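Local structure of cysteine desulfurase (Stenotrophomonas maltophilia, 6WCI) at residues P226-D231 with A348-A353; V190-N195 with N201-I206; D65-R70 with P298-F303. The protein probably removes sulfur from L-cysteine, giving L-alanine and a sulfur-loaded carrier, with the help of pyridoxal 5'-phosphate. All blocks are in the same frame, centred on the assembly; numbering follows the deposited sequence.

Contact 1. Residues P226-D231 with A348-A353; sequences PHRKVD and APEKAA
Arg228 and Glu350 form the polar half of this contact, a salt bridge reaching from the loop 226-231 to the loop 348-353. Guanidinium NH2 donates to Glu350 OE2 over 3.1 Å with an N-H...O angle of 153°, while Arg228 NH1 stays farther from the same oxygen, at 3.5 Å. The bond is therefore one-pronged rather than a bidentate pairing. The plane angles agree: guanidinium and carboxylate stand 85° apart, and NH2 meets OE2 from above the carboxylate plane. The two side chains arrive from opposite directions and with different shapes, Glu350 extended from a CG anti to its backbone N (chi1 -177°), Arg228 bent at chi3. Glu322 on helix 318-336 adds a second, long and weak ion pair to the arginine, so its charge is probably shared between two acids.

The apolar half is thinner. His227 CB faces Ala352 CB at 4.4 Å, at the place where the backbones come nearest, with CA atoms of these two residues 6.8 Å apart. The closest approach is made by the base of the histidine; its ring has Pro226 CB over one face, and ND1 is hydrogen-bonded to Glu325 on helix 318-336.

Backbone hydrogen bonds pair Glu350 with Val200 and Ala352 with Gly198, tying 348-353 to the stretch that leads into helix 203-212. The loop 226-231 follows strand 216-220 of the seven-stranded sheet, whereas 348-353 links two strands of the smaller sheet, an arrangement fitting the interface of large and small domains in a fold-type I PLP enzyme.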
ATOM      1  N   PRO B 226      -5.835  -9.867  15.912  1.00 44.59           N
ATOM      2  CA  PRO B 226      -6.014 -11.242  15.419  1.00 47.24           C
ATOM      3  C   PRO B 226      -6.185 -12.288  16.506  1.00 54.72           C
ATOM      4  O   PRO B 226      -6.584 -13.414  16.183  1.00 55.08           O
ATOM      5  CB  PRO B 226      -4.739 -11.505  14.609  1.00 47.59           C
ATOM      6  CG  PRO B 226      -3.740 -10.559  15.108  1.00 45.71           C
ATOM      7  CD  PRO B 226      -4.437  -9.415  15.738  1.00 41.07           C
ATOM      8  N   HIS B 227      -5.927 -11.956  17.774  1.00 54.56           N
ATOM      9  CA  HIS B 227      -5.882 -12.947  18.840  1.00 59.05           C
ATOM     10  C   HIS B 227      -6.895 -12.722  19.955  1.00 60.91           C
ATOM     11  O   HIS B 227      -7.090 -13.629  20.777  1.00 64.67           O
ATOM     12  CB  HIS B 227      -4.471 -12.999  19.452  1.00 61.12           C
ATOM     13  CG  HIS B 227      -3.402 -13.326  18.457  1.00 66.22           C
ATOM     14  ND1 HIS B 227      -3.199 -14.602  17.975  1.00 68.96           N
ATOM     15  CD2 HIS B 227      -2.490 -12.540  17.838  1.00 64.62           C
ATOM     16  CE1 HIS B 227      -2.199 -14.589  17.113  1.00 70.08           C
ATOM     17  NE2 HIS B 227      -1.751 -13.349  17.012  1.00 66.45           N
ATOM     18  N   ARG B 228      -7.547 -11.563  20.006  1.00 55.45           N
ATOM     19  CA  ARG B 228      -8.526 -11.288  21.045  1.00 54.93           C
ATOM     20  C   ARG B 228      -9.529 -10.271  20.530  1.00 56.00           C
ATOM     21  O   ARG B 228      -9.277  -9.559  19.552  1.00 59.62           O
ATOM     22  CB  ARG B 228      -7.858 -10.756  22.310  1.00 50.74           C
ATOM     23  CG  ARG B 228      -7.241  -9.388  22.094  1.00 49.92           C
ATOM     24  CD  ARG B 228      -6.215  -9.071  23.162  1.00 52.61           C
ATOM     25  NE  ARG B 228      -6.835  -8.847  24.461  1.00 59.32           N
ATOM     26  CZ  ARG B 228      -6.816  -9.712  25.466  1.00 62.04           C
ATOM     27  NH1 ARG B 228      -6.205 -10.884  25.332  1.00 63.58           N
ATOM     28  NH2 ARG B 228      -7.410  -9.402  26.607  1.00 63.65           N
ATOM     29  N   LYS B 229     -10.675 -10.206  21.204  1.00 55.15           N
ATOM     30  CA  LYS B 229     -11.649  -9.175  20.887  1.00 58.86           C
ATOM     31  C   LYS B 229     -11.135  -7.840  21.388  1.00 51.08           C
ATOM     32  O   LYS B 229     -10.783  -7.704  22.562  1.00 50.08           O
ATOM     33  CB  LYS B 229     -13.016  -9.472  21.495  1.00 62.21           C
ATOM     34  CG  LYS B 229     -14.038  -8.418  21.069  1.00 64.03           C
ATOM     35  CD  LYS B 229     -15.479  -8.832  21.281  1.00 68.85           C
ATOM     36  CE  LYS B 229     -16.433  -7.805  20.678  1.00 75.09           C
ATOM     37  NZ  LYS B 229     -16.199  -6.415  21.192  1.00 75.68           N
ATOM     38  N   VAL B 230     -11.073  -6.861  20.497  1.00 46.35           N
ATOM     39  CA  VAL B 230     -10.683  -5.512  20.867  1.00 48.97           C
ATOM     40  C   VAL B 230     -11.852  -4.590  20.561  1.00 51.10           C
ATOM     41  O   VAL B 230     -12.295  -4.492  19.407  1.00 52.91           O
ATOM     42  CB  VAL B 230      -9.404  -5.050  20.151  1.00 44.99           C
ATOM     43  CG1 VAL B 230      -8.992  -3.680  20.671  1.00 38.17           C
ATOM     44  CG2 VAL B 230      -8.279  -6.049  20.374  1.00 41.24           C
ATOM     45  N   ASP B 231     -12.378  -3.961  21.607  1.00 48.54           N
ATOM     46  CA  ASP B 231     -13.276  -2.816  21.506  1.00 47.14           C
ATOM     47  C   ASP B 231     -12.381  -1.587  21.550  1.00 42.88           C
ATOM     48  O   ASP B 231     -12.028  -1.091  22.623  1.00 40.25           O
ATOM     49  CB  ASP B 231     -14.294  -2.844  22.643  1.00 48.19           C
ATOM     50  CG  ASP B 231     -15.232  -1.647  22.637  1.00 50.28           C
ATOM     51  OD1 ASP B 231     -14.971  -0.660  21.919  1.00 50.25           O
ATOM     52  OD2 ASP B 231     -16.247  -1.696  23.367  1.00 51.54           O
ATOM     53  N   ALA B 348       4.462 -12.903  31.267  1.00 67.96           N
ATOM     54  CA  ALA B 348       3.555 -11.979  31.920  1.00 71.62           C
ATOM     55  C   ALA B 348       2.279 -12.714  32.323  1.00 68.60           C
ATOM     56  O   ALA B 348       1.992 -13.792  31.808  1.00 68.33           O
ATOM     57  CB  ALA B 348       3.233 -10.812  30.987  1.00 67.33           C
ATOM     58  N   PRO B 349       1.509 -12.160  33.266  1.00 69.12           N
ATOM     59  CA  PRO B 349       0.266 -12.827  33.688  1.00 69.94           C
ATOM     60  C   PRO B 349      -0.716 -13.116  32.559  1.00 76.48           C
ATOM     61  O   PRO B 349      -1.124 -14.271  32.390  1.00 68.32           O
ATOM     62  CB  PRO B 349      -0.318 -11.841  34.703  1.00 70.60           C
ATOM     63  CG  PRO B 349       0.893 -11.234  35.326  1.00 71.79           C
ATOM     64  CD  PRO B 349       1.885 -11.082  34.195  1.00 73.76           C
ATOM     65  N   GLU B 350      -1.121 -12.102  31.791  1.00 65.02           N
ATOM     66  CA  GLU B 350      -1.984 -12.325  30.638  1.00 67.74           C
ATOM     67  C   GLU B 350      -1.156 -12.219  29.363  1.00 65.51           C
ATOM     68  O   GLU B 350      -0.335 -11.310  29.215  1.00 66.75           O
ATOM     69  CB  GLU B 350      -3.156 -11.339  30.590  1.00 69.01           C
ATOM     70  CG  GLU B 350      -4.097 -11.642  29.417  1.00 78.27           C
ATOM     71  CD  GLU B 350      -5.357 -10.786  29.372  1.00 82.46           C
ATOM     72  OE1 GLU B 350      -5.329  -9.627  29.840  1.00 80.67           O
ATOM     73  OE2 GLU B 350      -6.380 -11.287  28.848  1.00 83.40           O
ATOM     74  N   LYS B 351      -1.382 -13.149  28.441  1.00 59.94           N
ATOM     75  CA  LYS B 351      -0.466 -13.349  27.329  1.00 64.55           C
ATOM     76  C   LYS B 351      -1.227 -13.898  26.127  1.00 63.57           C
ATOM     77  O   LYS B 351      -2.171 -14.677  26.286  1.00 65.70           O
ATOM     78  CB  LYS B 351       0.652 -14.307  27.764  1.00 73.23           C
ATOM     79  CG  LYS B 351       1.933 -14.252  26.965  1.00 70.76           C
ATOM     80  CD  LYS B 351       2.926 -15.280  27.500  1.00 69.82           C
ATOM     81  CE  LYS B 351       3.452 -16.141  26.384  1.00 66.13           C
ATOM     82  NZ  LYS B 351       4.931 -16.133  26.263  1.00 62.86           N
ATOM     83  N   ALA B 352      -0.824 -13.477  24.928  1.00 59.12           N
ATOM     84  CA  ALA B 352      -1.289 -14.107  23.699  1.00 52.96           C
ATOM     85  C   ALA B 352      -0.387 -15.292  23.351  1.00 54.03           C
ATOM     86  O   ALA B 352       0.703 -15.451  23.900  1.00 55.64           O
ATOM     87  CB  ALA B 352      -1.322 -13.092  22.550  1.00 50.11           C
ATOM     88  N   ALA B 353      -0.838 -16.121  22.400  1.00 53.13           N
ATOM     89  CA  ALA B 353      -0.171 -17.395  22.103  1.00 59.05           C
ATOM     90  C   ALA B 353       1.131 -17.200  21.315  1.00 56.37           C
ATOM     91  O   ALA B 353       1.340 -17.764  20.242  1.00 54.89           O
ATOM     92  CB  ALA B 353      -1.115 -18.334  21.357  1.00 53.65           C
TER

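Contact 2. Residues V190-N195 with N201-I206; sequences VTHVSN and NPVREI
The backbones of 190-195 and 201-206 draw together where strand 185-191 has just ended, His192 and Asn201 having CA atoms 5.4 Å apart and being joined by a nearly straight bond from Asn201 N to His192 O (2.9 Å, 173°). The side chain of Asn201 adds a second link. Its CG is anti to its own carbonyl carbon (chi1 -75°), which brings ND2 to the neighbouring carbonyl, Thr191 O, at 2.9 Å. This bond is more bent, and the oxygen lies somewhat out of the amide plane, but the two donors of one asparagine still satisfy two consecutive carbonyls. The methyls of Thr191 and Val190 lie beside the amide, Thr191 CG2 being 3.7 Å from Asn201 ND2.

Val203, in the first turn of helix 203-212, crosses His192 at about a right angle. Its CG2 sits over one face of the imidazole as a CH-pi contact, 3.9 Å from the ring centroid and 15° off the normal, while CG1 reaches down to His192 CA at 3.8 Å. With both methyls engaged, the valine lies against the base and the ring of the histidine alike. The ring has a further restraint, as ND1 is hydrogen-bonded to Tyr240 OH. Farther along, Val190 CG2 and Ile206 CD1 meet loosely at 4.5 Å.

These segments make the turn from strand to helix in a beta-alpha-beta crossover whose second strand, 216-220, supplies Val219 to the same apolar layer. All six touching residues are buried, and the Thr191 and His192 carbonyls take the N-H groups they need from Asn201, whereas Thr191 N turns outside the contact to Glu142. Imidazole rotation is probably limited by methyl and tyrosine together.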
ATOM      1  N   VAL B 190       2.803   2.755  23.023  1.00 45.88           N
ATOM      2  CA  VAL B 190       2.649   1.558  23.841  1.00 42.22           C
ATOM      3  C   VAL B 190       1.951   0.482  23.020  1.00 38.27           C
ATOM      4  O   VAL B 190       0.909   0.736  22.404  1.00 37.06           O
ATOM      5  CB  VAL B 190       1.872   1.859  25.141  1.00 40.90           C
ATOM      6  CG1 VAL B 190       0.566   2.610  24.839  1.00 35.35           C
ATOM      7  CG2 VAL B 190       1.606   0.572  25.922  1.00 39.34           C
ATOM      8  N   THR B 191       2.523  -0.718  23.009  1.00 44.66           N
ATOM      9  CA  THR B 191       1.912  -1.810  22.269  1.00 39.32           C
ATOM     10  C   THR B 191       0.778  -2.444  23.066  1.00 37.54           C
ATOM     11  O   THR B 191       0.784  -2.467  24.301  1.00 46.96           O
ATOM     12  CB  THR B 191       2.944  -2.875  21.902  1.00 43.17           C
ATOM     13  OG1 THR B 191       2.334  -3.825  21.026  1.00 37.60           O
ATOM     14  CG2 THR B 191       3.444  -3.605  23.138  1.00 44.29           C
ATOM     15  N   HIS B 192      -0.228  -2.930  22.339  1.00 37.27           N
ATOM     16  CA  HIS B 192      -1.303  -3.660  22.991  1.00 38.62           C
ATOM     17  C   HIS B 192      -0.849  -5.074  23.300  1.00 47.43           C
ATOM     18  O   HIS B 192      -1.023  -5.563  24.426  1.00 41.49           O
ATOM     19  CB  HIS B 192      -2.553  -3.661  22.114  1.00 37.76           C
ATOM     20  CG  HIS B 192      -3.789  -4.125  22.813  1.00 39.38           C
ATOM     21  ND1 HIS B 192      -5.041  -4.032  22.244  1.00 38.50           N
ATOM     22  CD2 HIS B 192      -3.968  -4.697  24.029  1.00 41.57           C
ATOM     23  CE1 HIS B 192      -5.938  -4.513  23.084  1.00 44.02           C
ATOM     24  NE2 HIS B 192      -5.314  -4.922  24.175  1.00 41.03           N
ATOM     25  N   VAL B 193      -0.213  -5.721  22.327  1.00 40.10           N
ATOM     26  CA  VAL B 193       0.330  -7.064  22.490  1.00 41.81           C
ATOM     27  C   VAL B 193       1.718  -7.112  21.865  1.00 50.99           C
ATOM     28  O   VAL B 193       1.901  -6.704  20.714  1.00 49.12           O
ATOM     29  CB  VAL B 193      -0.584  -8.131  21.865  1.00 45.99           C
ATOM     30  CG1 VAL B 193       0.025  -9.517  22.041  1.00 44.58           C
ATOM     31  CG2 VAL B 193      -1.962  -8.077  22.501  1.00 49.31           C
ATOM     32  N   SER B 194       2.691  -7.606  22.626  1.00 43.00           N
ATOM     33  CA  SER B 194       4.074  -7.679  22.174  1.00 45.36           C
ATOM     34  C   SER B 194       4.257  -8.848  21.213  1.00 44.60           C
ATOM     35  O   SER B 194       3.852  -9.978  21.513  1.00 45.68           O
ATOM     36  CB  SER B 194       5.006  -7.820  23.384  1.00 46.12           C
ATOM     37  OG  SER B 194       6.269  -8.355  23.019  1.00 48.55           O
ATOM     38  N   ASN B 195       4.879  -8.577  20.059  1.00 43.26           N
ATOM     39  CA  ASN B 195       5.136  -9.612  19.065  1.00 44.85           C
ATOM     40  C   ASN B 195       6.247 -10.569  19.473  1.00 48.31           C
ATOM     41  O   ASN B 195       6.426 -11.597  18.812  1.00 47.53           O
ATOM     42  CB  ASN B 195       5.505  -8.986  17.719  1.00 44.68           C
ATOM     43  CG  ASN B 195       6.846  -8.297  17.760  1.00 43.94           C
ATOM     44  OD1 ASN B 195       7.080  -7.425  18.601  1.00 42.49           O
ATOM     45  ND2 ASN B 195       7.749  -8.703  16.874  1.00 43.36           N
ATOM     46  N   ASN B 201      -0.847  -5.805  27.334  1.00 53.69           N
ATOM     47  CA  ASN B 201      -0.725  -4.691  28.259  1.00 49.20           C
ATOM     48  C   ASN B 201      -2.100  -4.150  28.641  1.00 51.33           C
ATOM     49  O   ASN B 201      -3.036  -4.205  27.844  1.00 54.74           O
ATOM     50  CB  ASN B 201       0.115  -3.571  27.640  1.00 45.00           C
ATOM     51  CG  ASN B 201       1.596  -3.896  27.621  1.00 49.91           C
ATOM     52  OD1 ASN B 201       2.096  -4.643  28.477  1.00 47.22           O
ATOM     53  ND2 ASN B 201       2.310  -3.343  26.646  1.00 41.63           N
ATOM     54  N   PRO B 202      -2.258  -3.633  29.860  1.00 53.35           N
ATOM     55  CA  PRO B 202      -3.533  -2.999  30.230  1.00 50.24           C
ATOM     56  C   PRO B 202      -3.699  -1.635  29.579  1.00 46.24           C
ATOM     57  O   PRO B 202      -3.592  -0.601  30.243  1.00 42.84           O
ATOM     58  CB  PRO B 202      -3.442  -2.895  31.759  1.00 55.18           C
ATOM     59  CG  PRO B 202      -1.975  -2.881  32.052  1.00 52.85           C
ATOM     60  CD  PRO B 202      -1.316  -3.716  30.992  1.00 50.67           C
ATOM     61  N   VAL B 203      -3.977  -1.621  28.275  1.00 47.07           N
ATOM     62  CA  VAL B 203      -4.002  -0.352  27.559  1.00 41.29           C
ATOM     63  C   VAL B 203      -5.106   0.555  28.091  1.00 40.86           C
ATOM     64  O   VAL B 203      -4.944   1.780  28.129  1.00 43.58           O
ATOM     65  CB  VAL B 203      -4.129  -0.599  26.039  1.00 45.71           C
ATOM     66  CG1 VAL B 203      -2.858  -1.243  25.508  1.00 43.36           C
ATOM     67  CG2 VAL B 203      -5.329  -1.466  25.730  1.00 48.22           C
ATOM     68  N   ARG B 204      -6.229  -0.020  28.534  1.00 44.22           N
ATOM     69  CA  ARG B 204      -7.319   0.800  29.055  1.00 46.22           C
ATOM     70  C   ARG B 204      -6.879   1.586  30.286  1.00 48.26           C
ATOM     71  O   ARG B 204      -7.052   2.811  30.351  1.00 43.46           O
ATOM     72  CB  ARG B 204      -8.523  -0.081  29.367  1.00 54.75           C
ATOM     73  CG  ARG B 204      -9.804   0.664  29.682  1.00 59.58           C
ATOM     74  CD  ARG B 204     -10.810  -0.300  30.303  1.00 74.46           C
ATOM     75  NE  ARG B 204     -12.090  -0.289  29.603  1.00 85.47           N
ATOM     76  CZ  ARG B 204     -13.190   0.297  30.061  1.00 94.47           C
ATOM     77  NH1 ARG B 204     -13.177   0.919  31.232  1.00 97.75           N
ATOM     78  NH2 ARG B 204     -14.309   0.257  29.350  1.00 98.09           N
ATOM     79  N   GLU B 205      -6.289   0.899  31.269  1.00 43.61           N
ATOM     80  CA  GLU B 205      -5.746   1.590  32.434  1.00 47.00           C
ATOM     81  C   GLU B 205      -4.706   2.632  32.026  1.00 50.13           C
ATOM     82  O   GLU B 205      -4.769   3.791  32.449  1.00 43.27           O
ATOM     83  CB  GLU B 205      -5.148   0.574  33.417  1.00 52.92           C
ATOM     84  N   ILE B 206      -3.765   2.238  31.164  1.00 51.92           N
ATOM     85  CA  ILE B 206      -2.677   3.125  30.754  1.00 41.20           C
ATOM     86  C   ILE B 206      -3.221   4.378  30.073  1.00 42.57           C
ATOM     87  O   ILE B 206      -2.815   5.500  30.391  1.00 42.48           O
ATOM     88  CB  ILE B 206      -1.699   2.367  29.841  1.00 41.48           C
ATOM     89  CG1 ILE B 206      -0.889   1.366  30.667  1.00 45.19           C
ATOM     90  CG2 ILE B 206      -0.793   3.334  29.092  1.00 40.45           C
ATOM     91  CD1 ILE B 206      -0.427   0.161  29.873  1.00 43.32           C
TER

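Contact 3. Residues D65-R70 with P298-F303; sequences DEFYRR and PNIAGF. With EDO (1,2-ethanediol), chain D.
Ala301 is wedged between two aromatic residues of helix 58-70, and the packing there is tight. Its CB lies 3.2 Å from Tyr68 OH and 3.5 Å from Phe67 CD2, so one methyl fills the angle between neighbouring rings. Phe67 also extends past the alanine: its CG is anti to the backbone N (chi1 172°), and CZ at the far end of the ring reaches Ile300 CG2 at 3.4 Å, the two side chains crossing at about a right angle. The CA atoms of Phe67 and Ala301 are 6.4 Å apart, a close approach that the small alanine permits. The junction is apolar apart from the Tyr68 hydroxyl, which is hydrogen-bonded to Thr251 N of the second subunit.

Helix 300-316 starts exactly here. Asn299 is its N-cap, with OD1 accepting from Gly302 N (3.1 Å) from well above the side-chain carbonyl plane. The same OD1 and Ala301 N each bond to Thr251 OG1 of the second subunit, while Asn299 ND2 goes to Gly252 O of its own chain. The helix start is thus built into the dimer interface of this class-V aminotransferase fold.

The other flank of 65-70 makes no contact with 298-303 but is partly covered by the second subunit, whose Ile61 and Val58 pack on Asp65 and Arg69. Arg69 folds back along its own helix to Asp65, one turn earlier, in a salt bridge with NE 2.8 Å from OD2; its hydrogen bonds are weak. The loose side lies beyond the cap, where a 1,2-ethanediol molecule, probably from the crystallisation liquor, accepts a straight bond from Asn299 N to its O1 (3.0 Å, 170°), with Phe303 CE2 close by.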
ATOM      1  N   ASP B  65      -9.609 -13.046  -5.463  1.00 28.19           N
ATOM      2  CA  ASP B  65      -9.630 -13.626  -6.798  1.00 25.60           C
ATOM      3  C   ASP B  65     -10.890 -13.220  -7.550  1.00 28.95           C
ATOM      4  O   ASP B  65     -10.841 -12.922  -8.751  1.00 25.27           O
ATOM      5  CB  ASP B  65      -9.527 -15.144  -6.687  1.00 37.06           C
ATOM      6  CG  ASP B  65      -9.396 -15.817  -8.030  1.00 39.66           C
ATOM      7  OD1 ASP B  65      -8.262 -15.907  -8.544  1.00 41.14           O
ATOM      8  OD2 ASP B  65     -10.428 -16.267  -8.560  1.00 40.72           O
ATOM      9  N   GLU B  66     -12.025 -13.196  -6.851  1.00 28.48           N
ATOM     10  CA  GLU B  66     -13.287 -12.830  -7.478  1.00 27.35           C
ATOM     11  C   GLU B  66     -13.283 -11.367  -7.915  1.00 28.01           C
ATOM     12  O   GLU B  66     -13.873 -11.017  -8.946  1.00 25.41           O
ATOM     13  CB  GLU B  66     -14.441 -13.094  -6.511  1.00 24.71           C
ATOM     14  CG  GLU B  66     -15.821 -12.865  -7.115  1.00 41.49           C
ATOM     15  CD  GLU B  66     -16.899 -12.623  -6.073  1.00 46.17           C
ATOM     16  OE1 GLU B  66     -16.624 -11.923  -5.076  1.00 47.49           O
ATOM     17  OE2 GLU B  66     -18.023 -13.137  -6.250  1.00 50.60           O
ATOM     18  N   PHE B  67     -12.631 -10.501  -7.136  1.00 31.95           N
ATOM     19  CA  PHE B  67     -12.535  -9.099  -7.511  1.00 30.26           C
ATOM     20  C   PHE B  67     -11.836  -8.943  -8.850  1.00 33.65           C
ATOM     21  O   PHE B  67     -12.352  -8.278  -9.757  1.00 33.17           O
ATOM     22  CB  PHE B  67     -11.803  -8.296  -6.429  1.00 28.25           C
ATOM     23  CG  PHE B  67     -11.507  -6.884  -6.847  1.00 24.57           C
ATOM     24  CD1 PHE B  67     -12.518  -5.939  -6.891  1.00 30.21           C
ATOM     25  CD2 PHE B  67     -10.233  -6.511  -7.233  1.00 26.72           C
ATOM     26  CE1 PHE B  67     -12.260  -4.635  -7.289  1.00 32.24           C
ATOM     27  CE2 PHE B  67      -9.968  -5.204  -7.630  1.00 30.42           C
ATOM     28  CZ  PHE B  67     -10.984  -4.268  -7.661  1.00 25.55           C
ATOM     29  N   TYR B  68     -10.648  -9.540  -8.993  1.00 28.15           N
ATOM     30  CA  TYR B  68      -9.925  -9.373 -10.251  1.00 26.64           C
ATOM     31  C   TYR B  68     -10.663 -10.019 -11.413  1.00 28.91           C
ATOM     32  O   TYR B  68     -10.592  -9.521 -12.538  1.00 31.31           O
ATOM     33  CB  TYR B  68      -8.513  -9.945 -10.141  1.00 22.35           C
ATOM     34  CG  TYR B  68      -7.589  -9.174  -9.230  1.00 25.01           C
ATOM     35  CD1 TYR B  68      -7.379  -7.796  -9.403  1.00 23.22           C
ATOM     36  CD2 TYR B  68      -6.916  -9.819  -8.197  1.00 23.43           C
ATOM     37  CE1 TYR B  68      -6.519  -7.102  -8.576  1.00 25.16           C
ATOM     38  CE2 TYR B  68      -6.059  -9.138  -7.364  1.00 22.75           C
ATOM     39  CZ  TYR B  68      -5.870  -7.774  -7.545  1.00 29.00           C
ATOM     40  OH  TYR B  68      -5.009  -7.100  -6.707  1.00 30.47           O
ATOM     41  N   ARG B  69     -11.379 -11.118 -11.165  1.00 30.50           N
ATOM     42  CA  ARG B  69     -12.029 -11.840 -12.252  1.00 25.56           C
ATOM     43  C   ARG B  69     -13.364 -11.233 -12.665  1.00 28.11           C
ATOM     44  O   ARG B  69     -13.806 -11.448 -13.798  1.00 24.25           O
ATOM     45  CB  ARG B  69     -12.262 -13.302 -11.857  1.00 24.46           C
ATOM     46  CG  ARG B  69     -11.024 -14.149 -11.928  1.00 31.62           C
ATOM     47  CD  ARG B  69     -11.301 -15.576 -11.440  1.00 35.36           C
ATOM     48  NE  ARG B  69     -10.060 -16.330 -11.347  1.00 33.69           N
ATOM     49  CZ  ARG B  69      -9.506 -16.985 -12.366  1.00 37.93           C
ATOM     50  NH1 ARG B  69     -10.092 -16.991 -13.560  1.00 30.74           N
ATOM     51  NH2 ARG B  69      -8.365 -17.639 -12.186  1.00 37.34           N
ATOM     52  N   ARG B  70     -14.039 -10.522 -11.764  1.00 27.38           N
ATOM     53  CA  ARG B  70     -15.462 -10.255 -11.941  1.00 28.24           C
ATOM     54  C   ARG B  70     -15.885  -8.806 -11.782  1.00 24.74           C
ATOM     55  O   ARG B  70     -16.925  -8.442 -12.336  1.00 27.95           O
ATOM     56  CB  ARG B  70     -16.291 -11.120 -10.982  1.00 31.22           C
ATOM     57  CG  ARG B  70     -16.200 -12.637 -11.239  1.00 41.43           C
ATOM     58  CD  ARG B  70     -17.138 -13.051 -12.343  1.00 52.66           C
ATOM     59  NE  ARG B  70     -18.523 -12.700 -12.032  1.00 61.63           N
ATOM     60  CZ  ARG B  70     -19.514 -12.727 -12.917  1.00 65.67           C
ATOM     61  NH1 ARG B  70     -19.271 -13.085 -14.173  1.00 67.20           N
ATOM     62  NH2 ARG B  70     -20.745 -12.390 -12.552  1.00 66.75           N
ATOM     63  N   PRO B 298      -6.768   3.294  -3.871  1.00 27.19           N
ATOM     64  CA  PRO B 298      -6.502   2.402  -2.733  1.00 26.44           C
ATOM     65  C   PRO B 298      -6.048   1.021  -3.185  1.00 26.83           C
ATOM     66  O   PRO B 298      -6.034   0.673  -4.368  1.00 22.85           O
ATOM     67  CB  PRO B 298      -7.855   2.327  -2.016  1.00 26.89           C
ATOM     68  CG  PRO B 298      -8.653   3.498  -2.547  1.00 30.54           C
ATOM     69  CD  PRO B 298      -8.193   3.645  -3.971  1.00 25.58           C
ATOM     70  N   ASN B 299      -5.660   0.210  -2.203  1.00 22.63           N
ATOM     71  CA  ASN B 299      -5.473  -1.220  -2.451  1.00 22.85           C
ATOM     72  C   ASN B 299      -6.862  -1.846  -2.429  1.00 26.93           C
ATOM     73  O   ASN B 299      -7.299  -2.425  -1.434  1.00 30.17           O
ATOM     74  CB  ASN B 299      -4.549  -1.841  -1.404  1.00 23.65           C
ATOM     75  CG  ASN B 299      -4.278  -3.310  -1.660  1.00 24.12           C
ATOM     76  OD1 ASN B 299      -4.662  -3.847  -2.698  1.00 26.97           O
ATOM     77  ND2 ASN B 299      -3.632  -3.980  -0.694  1.00 18.48           N
ATOM     78  N   ILE B 300      -7.574  -1.701  -3.551  1.00 18.87           N
ATOM     79  CA  ILE B 300      -8.976  -2.099  -3.603  1.00 24.72           C
ATOM     80  C   ILE B 300      -9.123  -3.586  -3.320  1.00 29.04           C
ATOM     81  O   ILE B 300      -9.978  -4.004  -2.534  1.00 24.22           O
ATOM     82  CB  ILE B 300      -9.594  -1.758  -4.972  1.00 23.64           C
ATOM     83  CG1 ILE B 300      -9.467  -0.266  -5.282  1.00 25.22           C
ATOM     84  CG2 ILE B 300     -11.033  -2.143  -4.961  1.00 23.84           C
ATOM     85  CD1 ILE B 300      -9.882   0.074  -6.721  1.00 33.49           C
ATOM     86  N   ALA B 301      -8.322  -4.407  -3.997  1.00 28.07           N
ATOM     87  CA  ALA B 301      -8.458  -5.852  -3.848  1.00 26.80           C
ATOM     88  C   ALA B 301      -8.083  -6.275  -2.440  1.00 28.50           C
ATOM     89  O   ALA B 301      -8.807  -7.043  -1.797  1.00 25.73           O
ATOM     90  CB  ALA B 301      -7.588  -6.570  -4.873  1.00 27.27           C
ATOM     91  N   GLY B 302      -6.958  -5.765  -1.948  1.00 21.18           N
ATOM     92  CA  GLY B 302      -6.529  -6.102  -0.603  1.00 30.38           C
ATOM     93  C   GLY B 302      -7.568  -5.759   0.447  1.00 35.19           C
ATOM     94  O   GLY B 302      -7.835  -6.552   1.351  1.00 33.74           O
ATOM     95  N   PHE B 303      -8.183  -4.576   0.341  1.00 29.96           N
ATOM     96  CA  PHE B 303      -9.152  -4.205   1.367  1.00 26.40           C
ATOM     97  C   PHE B 303     -10.480  -4.939   1.222  1.00 28.91           C
ATOM     98  O   PHE B 303     -11.137  -5.217   2.233  1.00 33.22           O
ATOM     99  CB  PHE B 303      -9.336  -2.687   1.393  1.00 32.11           C
ATOM    100  CG  PHE B 303      -8.271  -2.011   2.189  1.00 32.25           C
ATOM    101  CD1 PHE B 303      -8.293  -2.080   3.573  1.00 32.95           C
ATOM    102  CD2 PHE B 303      -7.196  -1.400   1.565  1.00 25.32           C
ATOM    103  CE1 PHE B 303      -7.286  -1.511   4.328  1.00 28.22           C
ATOM    104  CE2 PHE B 303      -6.189  -0.843   2.314  1.00 31.54           C
ATOM    105  CZ  PHE B 303      -6.242  -0.887   3.700  1.00 27.55           C
TER
HETATM  106  C1  EDO D 501      -6.080   2.398   1.243  1.00 36.25           C
HETATM  107  O1  EDO D 501      -5.223   1.626   0.382  1.00 35.40           O
HETATM  108  C2  EDO D 501      -6.273   3.830   0.739  1.00 36.79           C
HETATM  109  O2  EDO D 501      -5.023   4.524   0.558  1.00 46.00           O

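Contacts 1 and 2 are neighbours, with centres 10 Å apart, and they touch directly: Ala352 CB packs on Val193 CG1 at 3.9 Å, and Val230 CG2 on His192 CE1, also at 3.9 Å. Contact 3 is separate, its centre 30 Å from that of contact 1 and 33 Å from that of contact 2, across the chain's centre from the latter. Its nearest atoms are about 14 Å from contact 1. Both regions are probably close to the cofactor site, to judge by their partners: Pro226 of contact 1 packs on Met247, next to the PLP-bearing Lys246, and Asn195 of contact 2 bonds to His383, beside the oxidised Cys384. Contact 3 instead meets Thr251 of the second subunit, five residues past that subunit's Lys246.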